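Local coordinates for protein secretin XcpQ (Pseudomonas aeruginosa, PDB 4EC5) that forms the outer-membrane channel of the type II secretion system through which proteins such as elastase are exported, here as its N-terminal periplasmic part, at residues L135-G140 / I153-A158; Y178-L183 / R220-G225. The protein carries 1 engineered substitution. All coordinates share one frame; numbering follows the deposited sequence.

How the contacts relate
The two contacts lie in consecutive small domains of the periplasmic region: contact 1 in what is probably N1, contact 2 in what is probably N2. They follow one another along the chain without overlap, their centres about 22 Å apart and their nearest atoms about 8 Å apart. Helix 157-171, which starts within contact 1, is followed by strand 178-182, where contact 2 opens. Each domain runs strand-helix-strand-strand-helix, the KH-like plan of secretin ring domains. Contact 1 joins the loop after the first helix to the end of the last strand; contact 2 pairs the first strand with the last. In the assembled channel N1 and N2 each form a periplasmic ring.

Contact 1: L135-G140 / I153-A158; sequences LVPQYG and ISDRSA
The ring of Tyr-139 has Pro-137 CG over one face, 3.5 Å above the ring plane and displaced toward the rim, while the carboxylate of Asp-155 meets the ring at its edge, the two planes 83° apart. A chi1 of 67° sets Tyr-139 CG between its backbone N and carbonyl carbon, which carries the hydroxyl to Asp-155. There Tyr-139 OH donates to Asp-155 OD1 over 2.8 Å, nearly along the C-O bond. The same OD1 accepts from Arg-156 N, at 2.9 Å, on the anti side and 20° out of the carboxylate plane. Two donors converge on this one oxygen and restrain the group's rotation, and Asn-159 adds a weak third bond. The other oxygen, Asp-155 OD2, is buried without a polar partner and rests 3.1 Å from Pro-137 CD. With Arg-156 as N-cap, the start of helix 157-171 may also favour the negative charge. Pro-137 also begins a type I turn, closed by Gly-140 N bonding to Pro-137 O. Lacking a side chain, Gly-140 brings its CA to 3.2 Å from Ser-154 O. Within the probable N1 domain, one aromatic hydroxyl's bond, beside Pro-137 and Gly-140 packing, thus joins the loop after helix 125-132 to the junction of strand 150-155 and helix 157-171. Strand 150-155 runs between strands 114-119 and 141-145, and Ser-154 OG bonds to Thr-115 and Thr-79.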
# COMPACT_ATOMS: atom_id res chain seq x y z
N LEU A 135 3.74 2.34 12.46
CA LEU A 135 3.74 1.60 13.73
C LEU A 135 3.63 0.10 13.48
O LEU A 135 3.84 -0.70 14.39
CB LEU A 135 2.58 2.05 14.63
CG LEU A 135 2.44 3.54 14.94
CD1 LEU A 135 1.15 3.84 15.69
CD2 LEU A 135 3.64 3.95 15.78
N VAL A 136 3.31 -0.28 12.25
CA VAL A 136 3.17 -1.69 11.91
C VAL A 136 4.49 -2.26 11.41
O VAL A 136 5.03 -1.79 10.40
CB VAL A 136 2.05 -1.90 10.86
CG1 VAL A 136 1.95 -3.38 10.47
CG2 VAL A 136 0.72 -1.36 11.36
N PRO A 137 4.99 -3.27 12.10
CA PRO A 137 6.25 -3.91 11.72
C PRO A 137 6.11 -4.72 10.44
O PRO A 137 5.00 -5.01 10.02
CB PRO A 137 6.56 -4.79 12.93
CG PRO A 137 5.25 -5.02 13.56
CD PRO A 137 4.52 -3.75 13.40
N GLN A 138 7.22 -5.06 9.82
CA GLN A 138 7.21 -5.70 8.51
C GLN A 138 6.49 -7.04 8.56
O GLN A 138 5.79 -7.39 7.63
CB GLN A 138 8.63 -5.88 7.98
N TYR A 139 6.67 -7.77 9.65
CA TYR A 139 5.95 -9.02 9.86
C TYR A 139 4.44 -8.85 10.05
O TYR A 139 3.70 -9.80 9.93
CB TYR A 139 6.54 -9.82 11.03
CG TYR A 139 6.38 -9.20 12.40
CD1 TYR A 139 5.17 -9.24 13.05
CD2 TYR A 139 7.44 -8.60 13.04
CE1 TYR A 139 5.02 -8.69 14.29
CE2 TYR A 139 7.30 -8.05 14.28
CZ TYR A 139 6.08 -8.10 14.90
OH TYR A 139 5.93 -7.56 16.13
N GLY A 140 4.01 -7.65 10.42
CA GLY A 140 2.61 -7.43 10.74
C GLY A 140 1.73 -7.30 9.51
O GLY A 140 2.18 -7.52 8.38
N ILE A 153 -5.57 -5.32 12.04
CA ILE A 153 -4.15 -5.28 12.34
C ILE A 153 -3.64 -6.61 12.89
O ILE A 153 -4.30 -7.23 13.73
CB ILE A 153 -3.88 -4.18 13.37
CG1 ILE A 153 -4.42 -2.85 12.81
CG2 ILE A 153 -2.40 -4.10 13.70
CD1 ILE A 153 -3.61 -1.64 13.19
N SER A 154 -2.49 -7.04 12.40
CA SER A 154 -1.85 -8.22 12.95
C SER A 154 -0.51 -7.84 13.60
O SER A 154 0.34 -7.22 12.97
CB SER A 154 -1.64 -9.27 11.87
OG SER A 154 -2.86 -9.92 11.58
N ASP A 155 -0.36 -8.19 14.88
CA ASP A 155 0.84 -7.93 15.68
C ASP A 155 0.79 -8.72 17.00
O ASP A 155 -0.19 -9.36 17.32
CB ASP A 155 0.95 -6.43 15.98
CG ASP A 155 2.38 -5.92 15.94
OD1 ASP A 155 3.31 -6.65 16.26
OD2 ASP A 155 2.57 -4.75 15.60
N ARG A 156 1.84 -8.66 17.80
CA ARG A 156 1.77 -9.13 19.16
C ARG A 156 0.77 -8.25 19.93
O ARG A 156 0.60 -7.08 19.62
CB ARG A 156 3.14 -9.08 19.82
N SER A 157 0.13 -8.83 20.94
CA SER A 157 -0.98 -8.18 21.66
C SER A 157 -0.63 -6.86 22.33
O SER A 157 -1.45 -5.95 22.37
CB SER A 157 -1.52 -9.11 22.73
OG SER A 157 -2.44 -10.03 22.22
N ALA A 158 0.56 -6.75 22.90
CA ALA A 158 0.96 -5.50 23.54
C ALA A 158 1.15 -4.37 22.54
O ALA A 158 0.93 -3.20 22.85
CB ALA A 158 2.23 -5.70 24.34

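Contact 2: Y178-L183 / R220-G225; sequences YCVINL and RLIILG. Engineered in segment 178-183: Cys-179 (natural residue Ser).
Four backbone hydrogen bonds join Cys-179 to Ile-223 and Ile-181 to Leu-221, the hydrogen-bonded pairs of an antiparallel match; the straightest runs from Ile-223 N to Cys-179 O, 2.8 Å long with an angle of 179° at the hydrogen. CA-H groups of the non-hydrogen-bonded residues add to these bonds, Val-180 CA lying 3.4 Å from Leu-221 O, which also accepts from Ile-181 N. Apolar packing occupies both faces. On one, Tyr-178 and Ile-222 run side by side, with CD2 of Tyr-178 3.9 Å from CG2 of Ile-222, and the extended chain of Arg-220 passes Val-180, Arg-220 CD 3.7 Å from Val-180 CG1; on the other, Ile-181 CD1 meets Ile-223 CG1 at 4.1 Å. Among polar contacts, a water bridges Arg-220 NH2 and Asn-182 OD1. Stronger partners lie beyond: Asp-215 forms a salt bridge with Arg-220, and Asp-177 of the second subunit bonds Asn-182. In the probable N2 domain, strand 220-224 is central between 178-182 and 211-215, with helices 188-201 and 227-240 on the face of Leu-221 and Ile-223, as in KH-like folds. Tyr-178 reaches helix 125-132, and strand 178-182 continues the sheet antiparallel into the second subunit, where engineered Cys-179 packs against its counterpart.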
# COMPACT_ATOMS: atom_id res chain seq x y z
N TYR A 178 -1.61 15.72 5.74
CA TYR A 178 -0.27 15.63 6.29
C TYR A 178 0.80 15.95 5.27
O TYR A 178 0.59 15.84 4.07
CB TYR A 178 -0.03 14.22 6.87
CG TYR A 178 -0.15 13.08 5.87
CD1 TYR A 178 -1.37 12.44 5.65
CD2 TYR A 178 0.96 12.63 5.18
CE1 TYR A 178 -1.47 11.39 4.76
CE2 TYR A 178 0.87 11.58 4.28
CZ TYR A 178 -0.35 10.97 4.08
OH TYR A 178 -0.44 9.92 3.18
N CYS A 179 1.97 16.34 5.79
CA CYS A 179 3.13 16.60 4.95
C CYS A 179 4.28 15.70 5.39
O CYS A 179 4.43 15.39 6.57
CB CYS A 179 3.53 18.07 5.05
SG CYS A 179 2.16 19.23 4.89
N VAL A 180 5.08 15.27 4.43
CA VAL A 180 6.17 14.33 4.68
C VAL A 180 7.51 15.02 4.49
O VAL A 180 7.73 15.69 3.48
CB VAL A 180 6.03 13.10 3.77
CG1 VAL A 180 7.24 12.19 3.91
CG2 VAL A 180 4.75 12.34 4.08
N ILE A 181 8.41 14.85 5.45
CA ILE A 181 9.75 15.41 5.34
C ILE A 181 10.81 14.33 5.46
O ILE A 181 10.95 13.68 6.49
CB ILE A 181 10.01 16.50 6.42
CG1 ILE A 181 8.98 17.62 6.34
CG2 ILE A 181 11.42 17.07 6.27
CD1 ILE A 181 8.99 18.53 7.56
N ASN A 182 11.58 14.16 4.38
CA ASN A 182 12.66 13.19 4.34
C ASN A 182 13.94 13.84 4.86
O ASN A 182 14.52 14.70 4.19
CB ASN A 182 12.89 12.75 2.90
CG ASN A 182 11.67 12.08 2.30
OD1 ASN A 182 11.40 10.90 2.55
ND2 ASN A 182 10.92 12.83 1.50
N LEU A 183 14.37 13.43 6.04
CA LEU A 183 15.54 14.04 6.67
C LEU A 183 16.84 13.56 6.04
O LEU A 183 17.15 12.36 6.05
CB LEU A 183 15.55 13.74 8.17
CG LEU A 183 14.28 14.20 8.90
CD1 LEU A 183 14.17 13.50 10.25
CD2 LEU A 183 14.25 15.71 9.04
N ARG A 220 12.00 9.63 8.02
CA ARG A 220 11.16 10.75 7.64
C ARG A 220 10.12 11.08 8.70
O ARG A 220 9.74 10.24 9.51
CB ARG A 220 10.51 10.45 6.29
CG ARG A 220 9.40 9.43 6.37
CD ARG A 220 8.84 9.07 5.01
NE ARG A 220 7.66 8.23 5.16
CZ ARG A 220 6.74 8.04 4.22
NH1 ARG A 220 5.70 7.25 4.47
NH2 ARG A 220 6.86 8.60 3.02
N LEU A 221 9.66 12.33 8.69
CA LEU A 221 8.64 12.80 9.61
C LEU A 221 7.32 12.98 8.88
O LEU A 221 7.30 13.41 7.72
CB LEU A 221 9.02 14.16 10.19
CG LEU A 221 10.32 14.30 10.97
CD1 LEU A 221 10.53 15.76 11.35
CD2 LEU A 221 10.31 13.43 12.21
N ILE A 222 6.23 12.65 9.55
CA ILE A 222 4.90 12.91 9.02
C ILE A 222 4.29 13.98 9.90
O ILE A 222 4.08 13.76 11.10
CB ILE A 222 4.03 11.64 9.02
CG1 ILE A 222 4.59 10.57 8.08
CG2 ILE A 222 2.59 11.97 8.62
CD1 ILE A 222 4.07 9.17 8.38
N ILE A 223 3.99 15.13 9.31
CA ILE A 223 3.46 16.24 10.07
C ILE A 223 1.97 16.40 9.73
O ILE A 223 1.61 16.47 8.55
CB ILE A 223 4.23 17.56 9.74
CG1 ILE A 223 5.77 17.39 9.80
CG2 ILE A 223 3.78 18.69 10.64
CD1 ILE A 223 6.31 16.83 11.08
N LEU A 224 1.12 16.45 10.73
CA LEU A 224 -0.30 16.60 10.48
C LEU A 224 -0.88 17.71 11.32
O LEU A 224 -0.27 18.17 12.27
CB LEU A 224 -1.05 15.29 10.69
CG LEU A 224 -1.14 14.63 12.05
CD1 LEU A 224 -2.59 14.42 12.41
CD2 LEU A 224 -0.42 13.33 12.02
N GLY A 225 -2.05 18.18 10.91
CA GLY A 225 -2.75 19.23 11.60
C GLY A 225 -3.53 20.14 10.69
O GLY A 225 -3.56 19.95 9.47
O HOH W 1 9.18 9.51 1.46